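PDB 4DNA: probable glutathione reductase from Sinorhizobium meliloti, which probably catalyses the NADPH-dependent reduction of glutathione disulfide to glutathione, using one bound FAD per subunit of a homodimer. Local coordinates for residues A[54-57]-A[58-61]; A[79-82]-A[83-87]; A[156-159]-A[160-164]. All blocks are in the same frame, centred on the assembly; numbering follows the deposited sequence.

Interaction 1: A[54-57]-A[58-61]; sequences YVYA and SQFA
The side chain of Q59 lies over the turn below it, between V55 and Y56. It leaves the helix beside its backbone N (chi1 -79°) and then runs extended. This carries its amide back to the level of both residues. NE2 of Q59 meets methyl CG1 of V55 at 3.3 Å, and the two side chains cross at a slant. Q59 and Y56 run alongside each other in the same direction. Their planes are 56° apart, and OE1 of Q59 comes to the edge of the Y56 ring, 3.3 Å from CD1. F60 also turns back along the helix. Its CD2 lies near O of Y56, and the ring edge faces the backbone of A57. N of S58 bonds to O of Y54 (2.9 Å), while N of Q59 is shared between O of V55 (2.9 Å) and O of Y56 (3.0 Å). S58 OG is hydrogen-bonded to OE1 of Q348 and lies 2.6 Å from O of V55.

The contact covers about two largely buried turns of helix 48-66, which starts at C48 of the redox-active disulfide. Y54 and A57 face helix 81-106, and Y54 and V55 touch helix 180-191. On the second subunit, K379 makes a cation-pi contact with the Y56 ring and F70 meets the F60 ring. W72 of that subunit donates to O of A57, so this part of the helix lies at the dimer interface.

Interaction 2: A[79-82]-A[83-87]; sequences FDWA and KLVAA
V85 sets its methyl CG2 over one face of the indole of W81, which lies one turn earlier. This is a CH-pi contact: CG2 is 3.6 Å from the centroid of the five-membered ring and 18° off the ring normal. The methyl lies toward the rim, closest to CE2 and NE1. W81 has its CG anti to the backbone N (chi1 177°), which sets its indole face against CG2 of V85. Next to it, F79 turns its ring edge to L84, with CZ 3.7 Å from methyl CD2. The ring edges of F79 and W81 also adjoin.

On the outer side, D80 is the N-cap of helix 81-106. Its OD1 takes a weak bond from N of K83 at 3.2 Å. Its backbone O accepts from the same N at 3.0 Å and, weakly, from N of L84. The lysine chain bends at chi2 and crosses the carboxylate at a slant, with CD 3.4 Å from OD2. NZ then forms a salt bridge to OD2 at 3.6 Å.

Further out, NE1 of W81 donates to O of L166, which should help to hold the indole's rotation. L84 and V85 pack on Y54 of helix 48-66. F79 pairs antiparallel with a strand of the second subunit, and its ring meets W72 there.

The helix start thus has two chemical sides. Its polar side carries a capping carboxylate whose negative charge should suit both the helix N terminus and K83. Its apolar side is aromatic and aliphatic, and faces helix 48-66, nearby loops and the partner subunit.

Interaction 3: A[156-159]-A[160-164]; sequences LCIT and SNEAF
T159 and E162 form a capping box at the start of helix 160-163. N of T159 donates to OE1 of E162 at 2.8 Å. The bond is nearly straight at hydrogen (165°) and meets OE1 almost along its C-O axis. The hydroxyl OG1 of T159 donates to the same OE1 at 3.1 Å, from above the carboxylate plane. Both donors come from the same face of that plane. One carboxylate oxygen is therefore gripped twice by a single residue.

As N-cap, T159 also takes a weak bond at OG1 from N of N161 (3.1 Å). The threonine holds OG1 between its backbone N and carbonyl carbon (chi1 66°), where it can face both N161 and E162. E162 bends at chi2 (83°), and the bend folds its carboxylate back to the N-cap residue. The backbone O of T159 also accepts weak bonds from N of E162 and N of A163, both at 2.9 Å.

I158 and E162 run antiparallel past one another, with CG2 of I158 4.2 Å from CB of E162. I158 and A163 also pack on M261 of strand 259-262. Around this turn, I158 is tied by backbone bonds to V260 and L262 of the same strand. T159, S160 and N161 pack on P145, while S160 and A163 touch F185. S160 also comes within about 4 Å of the FAD, side chain to cofactor.

The capping box closes the N-terminal end of the helix. The two donors of T159 should stabilise the negative charge of E162, and OG1 in turn weakly caps the amide of N161.

Along the chain the three contacts come in series, and none nests in or crosses another. Each is local: none closes a long loop. Interaction 1 lies inside helix 48-66, interaction 2 is the start of helix 81-106, and interaction 3 is the entry to the short helix 160-163. They meet around Y54. Its ring packs on L84 and W81 of interaction 2, and its OH lies 2.8 Å from O of F164 in interaction 3, a probable hydrogen bond. W81 and V85 also touch the end of 160-164. Interactions 1 and 2 both reach the second subunit, whereas interaction 3 joins this cluster to strand 259-262.

Interaction 1: A[54-57]-A[58-61]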
ATOM      1  N   TYR A  54       0.441 -17.097   7.032  1.00 62.48           N
ATOM      2  CA  TYR A  54      -0.683 -17.430   7.897  1.00 61.60           C
ATOM      3  C   TYR A  54      -1.630 -16.245   8.020  1.00 61.34           C
ATOM      4  O   TYR A  54      -2.840 -16.413   8.141  1.00 61.02           O
ATOM      5  CB  TYR A  54      -0.155 -17.895   9.258  1.00 60.48           C
ATOM      6  CG  TYR A  54       0.311 -19.357   9.266  1.00 60.94           C
ATOM      7  CD1 TYR A  54       0.888 -19.953   8.127  1.00 61.59           C
ATOM      8  CD2 TYR A  54       0.181 -20.138  10.413  1.00 60.12           C
ATOM      9  CE1 TYR A  54       1.305 -21.280   8.137  1.00 61.13           C
ATOM     10  CE2 TYR A  54       0.598 -21.457  10.429  1.00 62.02           C
ATOM     11  CZ  TYR A  54       1.153 -22.026   9.292  1.00 62.06           C
ATOM     12  OH  TYR A  54       1.554 -23.338   9.336  1.00 62.26           O
ATOM     13  N   VAL A  55      -1.070 -15.041   7.965  1.00 60.87           N
ATOM     14  CA  VAL A  55      -1.876 -13.837   7.919  1.00 60.06           C
ATOM     15  C   VAL A  55      -2.734 -13.883   6.665  1.00 60.93           C
ATOM     16  O   VAL A  55      -3.943 -13.653   6.733  1.00 62.04           O
ATOM     17  CB  VAL A  55      -1.016 -12.566   7.895  1.00 59.94           C
ATOM     18  CG1 VAL A  55      -1.856 -11.371   7.511  1.00 60.08           C
ATOM     19  CG2 VAL A  55      -0.349 -12.347   9.237  1.00 60.66           C
ATOM     20  N   TYR A  56      -2.106 -14.192   5.531  1.00 60.81           N
ATOM     21  CA  TYR A  56      -2.814 -14.273   4.270  1.00 61.58           C
ATOM     22  C   TYR A  56      -3.908 -15.333   4.346  1.00 62.24           C
ATOM     23  O   TYR A  56      -5.072 -15.065   4.000  1.00 62.49           O
ATOM     24  CB  TYR A  56      -1.854 -14.587   3.119  1.00 62.20           C
ATOM     25  CG  TYR A  56      -0.957 -13.447   2.680  1.00 62.12           C
ATOM     26  CD1 TYR A  56      -1.399 -12.126   2.715  1.00 61.65           C
ATOM     27  CD2 TYR A  56       0.323 -13.700   2.176  1.00 62.09           C
ATOM     28  CE1 TYR A  56      -0.589 -11.091   2.292  1.00 61.21           C
ATOM     29  CE2 TYR A  56       1.146 -12.669   1.741  1.00 61.29           C
ATOM     30  CZ  TYR A  56       0.684 -11.367   1.804  1.00 61.42           C
ATOM     31  OH  TYR A  56       1.489 -10.325   1.395  1.00 61.14           O
ATOM     32  N   ALA A  57      -3.535 -16.526   4.814  1.00 62.08           N
ATOM     33  CA  ALA A  57      -4.492 -17.607   5.013  1.00 61.80           C
ATOM     34  C   ALA A  57      -5.676 -17.132   5.815  1.00 62.79           C
ATOM     35  O   ALA A  57      -6.795 -17.474   5.495  1.00 64.61           O
ATOM     36  CB  ALA A  57      -3.849 -18.779   5.717  1.00 61.11           C
ATOM     37  N   SER A  58      -5.431 -16.335   6.848  1.00 61.73           N
ATOM     38  CA  SER A  58      -6.500 -15.891   7.723  1.00 62.02           C
ATOM     39  C   SER A  58      -7.362 -14.803   7.108  1.00 63.22           C
ATOM     40  O   SER A  58      -8.519 -14.669   7.487  1.00 64.69           O
ATOM     41  CB  SER A  58      -5.957 -15.439   9.078  1.00 62.51           C
ATOM     42  OG  SER A  58      -5.013 -14.401   8.924  1.00 61.66           O
ATOM     43  N   GLN A  59      -6.811 -14.039   6.167  1.00 61.97           N
ATOM     44  CA  GLN A  59      -7.535 -12.919   5.552  1.00 62.67           C
ATOM     45  C   GLN A  59      -8.665 -13.352   4.611  1.00 65.24           C
ATOM     46  O   GLN A  59      -9.626 -12.620   4.411  1.00 66.88           O
ATOM     47  CB  GLN A  59      -6.574 -11.962   4.835  1.00 64.83           C
ATOM     48  CG  GLN A  59      -5.841 -11.010   5.777  1.00 64.04           C
ATOM     49  CD  GLN A  59      -4.554 -10.355   5.220  1.00 64.26           C
ATOM     50  OE1 GLN A  59      -4.066 -10.674   4.126  1.00 66.40           O
ATOM     51  NE2 GLN A  59      -3.999  -9.425   5.999  1.00 62.42           N
ATOM     52  N   PHE A  60      -8.572 -14.545   4.044  1.00 65.32           N
ATOM     53  CA  PHE A  60      -9.597 -14.980   3.101  1.00 67.23           C
ATOM     54  C   PHE A  60     -10.974 -15.101   3.737  1.00 69.23           C
ATOM     55  O   PHE A  60     -11.992 -14.935   3.052  1.00 71.05           O
ATOM     56  CB  PHE A  60      -9.225 -16.296   2.440  1.00 67.07           C
ATOM     57  CG  PHE A  60      -8.027 -16.206   1.545  1.00 67.17           C
ATOM     58  CD1 PHE A  60      -8.163 -15.801   0.213  1.00 66.65           C
ATOM     59  CD2 PHE A  60      -6.756 -16.560   2.020  1.00 65.76           C
ATOM     60  CE1 PHE A  60      -7.055 -15.737  -0.628  1.00 65.90           C
ATOM     61  CE2 PHE A  60      -5.651 -16.501   1.179  1.00 65.27           C
ATOM     62  CZ  PHE A  60      -5.803 -16.081  -0.142  1.00 65.77           C
ATOM     63  N   ALA A  61     -11.005 -15.401   5.035  1.00 68.41           N
ATOM     64  CA  ALA A  61     -12.265 -15.544   5.767  1.00 70.03           C
ATOM     65  C   ALA A  61     -13.115 -14.293   5.558  1.00 71.28           C
ATOM     66  O   ALA A  61     -14.291 -14.366   5.190  1.00 72.30           O
ATOM     67  CB  ALA A  61     -11.983 -15.757   7.244  1.00 69.31           C
TER

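Interaction 2: A[79-82]-A[83-87]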
ATOM      1  N   PHE A  79     -11.806 -24.570   5.800  1.00 77.10           N
ATOM      2  CA  PHE A  79     -10.365 -24.469   5.967  1.00 72.78           C
ATOM      3  C   PHE A  79      -9.694 -25.765   6.436  1.00 69.43           C
ATOM      4  O   PHE A  79     -10.129 -26.387   7.397  1.00 70.33           O
ATOM      5  CB  PHE A  79     -10.033 -23.328   6.924  1.00 67.51           C
ATOM      6  CG  PHE A  79      -8.573 -23.221   7.251  1.00 66.42           C
ATOM      7  CD1 PHE A  79      -7.678 -22.670   6.335  1.00 64.45           C
ATOM      8  CD2 PHE A  79      -8.087 -23.681   8.476  1.00 65.83           C
ATOM      9  CE1 PHE A  79      -6.333 -22.578   6.634  1.00 64.09           C
ATOM     10  CE2 PHE A  79      -6.738 -23.590   8.780  1.00 64.54           C
ATOM     11  CZ  PHE A  79      -5.863 -23.034   7.860  1.00 64.05           C
ATOM     12  N   ASP A  80      -8.608 -26.136   5.768  1.00 68.63           N
ATOM     13  CA  ASP A  80      -7.843 -27.338   6.068  1.00 69.49           C
ATOM     14  C   ASP A  80      -6.454 -26.946   6.601  1.00 68.14           C
ATOM     15  O   ASP A  80      -5.538 -26.697   5.836  1.00 66.88           O
ATOM     16  CB  ASP A  80      -7.710 -28.139   4.772  1.00 69.63           C
ATOM     17  CG  ASP A  80      -7.272 -29.562   4.989  1.00 73.87           C
ATOM     18  OD1 ASP A  80      -6.291 -29.810   5.738  1.00 72.38           O
ATOM     19  OD2 ASP A  80      -7.904 -30.443   4.367  1.00 77.40           O
ATOM     20  N   TRP A  81      -6.298 -26.908   7.915  1.00 65.78           N
ATOM     21  CA  TRP A  81      -5.004 -26.629   8.544  1.00 65.51           C
ATOM     22  C   TRP A  81      -3.846 -27.440   7.997  1.00 66.21           C
ATOM     23  O   TRP A  81      -2.811 -26.903   7.617  1.00 65.72           O
ATOM     24  CB  TRP A  81      -5.158 -26.843  10.032  1.00 64.68           C
ATOM     25  CG  TRP A  81      -3.924 -26.667  10.872  1.00 64.03           C
ATOM     26  CD1 TRP A  81      -3.141 -27.665  11.439  1.00 64.53           C
ATOM     27  CD2 TRP A  81      -3.314 -25.408  11.328  1.00 62.50           C
ATOM     28  NE1 TRP A  81      -2.114 -27.127  12.179  1.00 63.82           N
ATOM     29  CE2 TRP A  81      -2.161 -25.783  12.153  1.00 62.91           C
ATOM     30  CE3 TRP A  81      -3.594 -24.065  11.144  1.00 62.79           C
ATOM     31  CZ2 TRP A  81      -1.347 -24.834  12.754  1.00 62.40           C
ATOM     32  CZ3 TRP A  81      -2.760 -23.118  11.755  1.00 61.08           C
ATOM     33  CH2 TRP A  81      -1.667 -23.496  12.539  1.00 60.87           C
ATOM     34  N   ALA A  82      -4.020 -28.749   7.934  1.00 67.34           N
ATOM     35  CA  ALA A  82      -2.981 -29.640   7.427  1.00 69.03           C
ATOM     36  C   ALA A  82      -2.483 -29.222   6.048  1.00 68.65           C
ATOM     37  O   ALA A  82      -1.323 -29.450   5.705  1.00 70.65           O
ATOM     38  CB  ALA A  82      -3.476 -31.079   7.405  1.00 70.36           C
ATOM     39  N   LYS A  83      -3.354 -28.602   5.263  1.00 68.05           N
ATOM     40  CA  LYS A  83      -2.946 -28.165   3.937  1.00 70.11           C
ATOM     41  C   LYS A  83      -2.090 -26.890   3.941  1.00 68.26           C
ATOM     42  O   LYS A  83      -1.102 -26.802   3.208  1.00 67.13           O
ATOM     43  CB  LYS A  83      -4.146 -28.088   2.998  1.00 71.44           C
ATOM     44  CG  LYS A  83      -4.250 -29.363   2.179  1.00 76.19           C
ATOM     45  CD  LYS A  83      -5.674 -29.794   1.903  1.00 77.59           C
ATOM     46  CE  LYS A  83      -5.679 -31.075   1.081  1.00 85.56           C
ATOM     47  NZ  LYS A  83      -6.985 -31.794   1.184  1.00 90.56           N
ATOM     48  N   LEU A  84      -2.465 -25.933   4.791  1.00 66.92           N
ATOM     49  CA  LEU A  84      -1.690 -24.731   5.020  1.00 64.31           C
ATOM     50  C   LEU A  84      -0.293 -25.085   5.500  1.00 65.29           C
ATOM     51  O   LEU A  84       0.687 -24.806   4.811  1.00 65.76           O
ATOM     52  CB  LEU A  84      -2.372 -23.843   6.058  1.00 64.23           C
ATOM     53  CG  LEU A  84      -1.684 -22.500   6.329  1.00 62.98           C
ATOM     54  CD1 LEU A  84      -1.553 -21.726   5.026  1.00 62.29           C
ATOM     55  CD2 LEU A  84      -2.433 -21.686   7.365  1.00 61.00           C
ATOM     56  N   VAL A  85      -0.204 -25.694   6.682  1.00 65.16           N
ATOM     57  CA  VAL A  85       1.077 -26.117   7.238  1.00 64.79           C
ATOM     58  C   VAL A  85       1.944 -26.820   6.177  1.00 66.71           C
ATOM     59  O   VAL A  85       3.157 -26.600   6.111  1.00 66.72           O
ATOM     60  CB  VAL A  85       0.881 -27.032   8.461  1.00 65.17           C
ATOM     61  CG1 VAL A  85       2.211 -27.351   9.116  1.00 66.83           C
ATOM     62  CG2 VAL A  85      -0.025 -26.371   9.483  1.00 63.87           C
ATOM     63  N   ALA A  86       1.327 -27.649   5.335  1.00 66.95           N
ATOM     64  CA  ALA A  86       2.090 -28.352   4.316  1.00 68.47           C
ATOM     65  C   ALA A  86       2.576 -27.375   3.248  1.00 68.41           C
ATOM     66  O   ALA A  86       3.768 -27.354   2.897  1.00 68.62           O
ATOM     67  CB  ALA A  86       1.282 -29.485   3.711  1.00 71.43           C
ATOM     68  N   ALA A  87       1.658 -26.536   2.769  1.00 67.73           N
ATOM     69  CA  ALA A  87       1.981 -25.508   1.787  1.00 66.85           C
ATOM     70  C   ALA A  87       3.110 -24.625   2.301  1.00 66.93           C
ATOM     71  O   ALA A  87       3.964 -24.185   1.533  1.00 68.30           O
ATOM     72  CB  ALA A  87       0.751 -24.678   1.468  1.00 65.89           C
TER

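Interaction 3: A[156-159]-A[160-164]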
ATOM      1  N   LEU A 156       3.077 -27.329  29.438  1.00 79.28           N
ATOM      2  CA  LEU A 156       1.833 -27.648  28.744  1.00 79.03           C
ATOM      3  C   LEU A 156       1.477 -26.596  27.673  1.00 76.00           C
ATOM      4  O   LEU A 156       0.544 -26.783  26.880  1.00 74.58           O
ATOM      5  CB  LEU A 156       0.699 -27.823  29.763  1.00 79.02           C
ATOM      6  CG  LEU A 156       1.021 -28.725  30.968  1.00 80.23           C
ATOM      7  CD1 LEU A 156      -0.030 -28.582  32.051  1.00 81.86           C
ATOM      8  CD2 LEU A 156       1.176 -30.180  30.568  1.00 78.14           C
ATOM      9  N   CYS A 157       2.242 -25.508  27.644  1.00 73.85           N
ATOM     10  CA  CYS A 157       1.954 -24.381  26.780  1.00 70.67           C
ATOM     11  C   CYS A 157       2.717 -24.452  25.477  1.00 69.76           C
ATOM     12  O   CYS A 157       3.574 -25.316  25.303  1.00 71.95           O
ATOM     13  CB  CYS A 157       2.298 -23.097  27.502  1.00 71.19           C
ATOM     14  SG  CYS A 157       1.249 -22.829  28.932  1.00 72.25           S
ATOM     15  N   ILE A 158       2.407 -23.550  24.551  1.00 68.99           N
ATOM     16  CA  ILE A 158       3.122 -23.516  23.283  1.00 69.30           C
ATOM     17  C   ILE A 158       3.839 -22.189  23.035  1.00 69.13           C
ATOM     18  O   ILE A 158       3.523 -21.173  23.654  1.00 68.04           O
ATOM     19  CB  ILE A 158       2.220 -23.884  22.084  1.00 69.36           C
ATOM     20  CG1 ILE A 158       0.985 -22.984  22.011  1.00 67.41           C
ATOM     21  CG2 ILE A 158       1.830 -25.347  22.141  1.00 67.60           C
ATOM     22  CD1 ILE A 158       0.286 -23.040  20.671  1.00 65.01           C
ATOM     23  N   THR A 159       4.829 -22.217  22.147  1.00 70.23           N
ATOM     24  CA  THR A 159       5.471 -20.993  21.690  1.00 69.09           C
ATOM     25  C   THR A 159       5.222 -20.864  20.199  1.00 70.07           C
ATOM     26  O   THR A 159       4.631 -21.749  19.579  1.00 69.75           O
ATOM     27  CB  THR A 159       6.993 -20.982  21.950  1.00 70.59           C
ATOM     28  OG1 THR A 159       7.625 -21.995  21.164  1.00 71.48           O
ATOM     29  CG2 THR A 159       7.304 -21.208  23.405  1.00 70.39           C
ATOM     30  N   SER A 160       5.686 -19.762  19.625  1.00 68.72           N
ATOM     31  CA  SER A 160       5.644 -19.585  18.189  1.00 67.37           C
ATOM     32  C   SER A 160       6.438 -20.674  17.444  1.00 69.38           C
ATOM     33  O   SER A 160       6.203 -20.938  16.258  1.00 68.59           O
ATOM     34  CB  SER A 160       6.130 -18.186  17.827  1.00 65.47           C
ATOM     35  OG  SER A 160       7.399 -17.909  18.390  1.00 63.60           O
ATOM     36  N   ASN A 161       7.379 -21.312  18.131  1.00 69.74           N
ATOM     37  CA  ASN A 161       8.032 -22.453  17.540  1.00 69.50           C
ATOM     38  C   ASN A 161       6.991 -23.496  17.171  1.00 70.83           C
ATOM     39  O   ASN A 161       6.969 -23.958  16.037  1.00 74.13           O
ATOM     40  CB  ASN A 161       9.088 -23.028  18.473  1.00 72.09           C
ATOM     41  CG  ASN A 161      10.395 -22.256  18.420  1.00 70.93           C
ATOM     42  OD1 ASN A 161      10.706 -21.628  17.419  1.00 69.66           O
ATOM     43  ND2 ASN A 161      11.167 -22.307  19.496  1.00 70.74           N
ATOM     44  N   GLU A 162       6.096 -23.826  18.102  1.00 71.52           N
ATOM     45  CA  GLU A 162       5.109 -24.887  17.868  1.00 72.45           C
ATOM     46  C   GLU A 162       3.842 -24.391  17.226  1.00 70.20           C
ATOM     47  O   GLU A 162       3.011 -25.199  16.803  1.00 70.98           O
ATOM     48  CB  GLU A 162       4.712 -25.595  19.156  1.00 71.95           C
ATOM     49  CG  GLU A 162       5.843 -26.309  19.844  1.00 72.46           C
ATOM     50  CD  GLU A 162       6.638 -25.359  20.683  1.00 74.25           C
ATOM     51  OE1 GLU A 162       6.010 -24.607  21.464  1.00 73.92           O
ATOM     52  OE2 GLU A 162       7.876 -25.342  20.536  1.00 75.99           O
ATOM     53  N   ALA A 163       3.667 -23.080  17.171  1.00 68.90           N
ATOM     54  CA  ALA A 163       2.392 -22.543  16.736  1.00 68.14           C
ATOM     55  C   ALA A 163       2.145 -22.881  15.280  1.00 68.01           C
ATOM     56  O   ALA A 163       1.080 -23.394  14.915  1.00 68.40           O
ATOM     57  CB  ALA A 163       2.339 -21.049  16.959  1.00 67.48           C
ATOM     58  N   PHE A 164       3.147 -22.631  14.447  1.00 67.35           N
ATOM     59  CA  PHE A 164       3.012 -22.882  13.022  1.00 67.04           C
ATOM     60  C   PHE A 164       2.745 -24.345  12.711  1.00 68.04           C
ATOM     61  O   PHE A 164       2.104 -24.657  11.699  1.00 68.22           O
ATOM     62  CB  PHE A 164       4.257 -22.418  12.273  1.00 65.97           C
ATOM     63  CG  PHE A 164       4.515 -20.953  12.384  1.00 64.57           C
ATOM     64  CD1 PHE A 164       3.682 -20.034  11.742  1.00 64.08           C
ATOM     65  CD2 PHE A 164       5.581 -20.487  13.130  1.00 65.42           C
ATOM     66  CE1 PHE A 164       3.908 -18.670  11.847  1.00 63.65           C
ATOM     67  CE2 PHE A 164       5.817 -19.125  13.237  1.00 64.68           C
ATOM     68  CZ  PHE A 164       4.984 -18.217  12.587  1.00 63.05           C
TER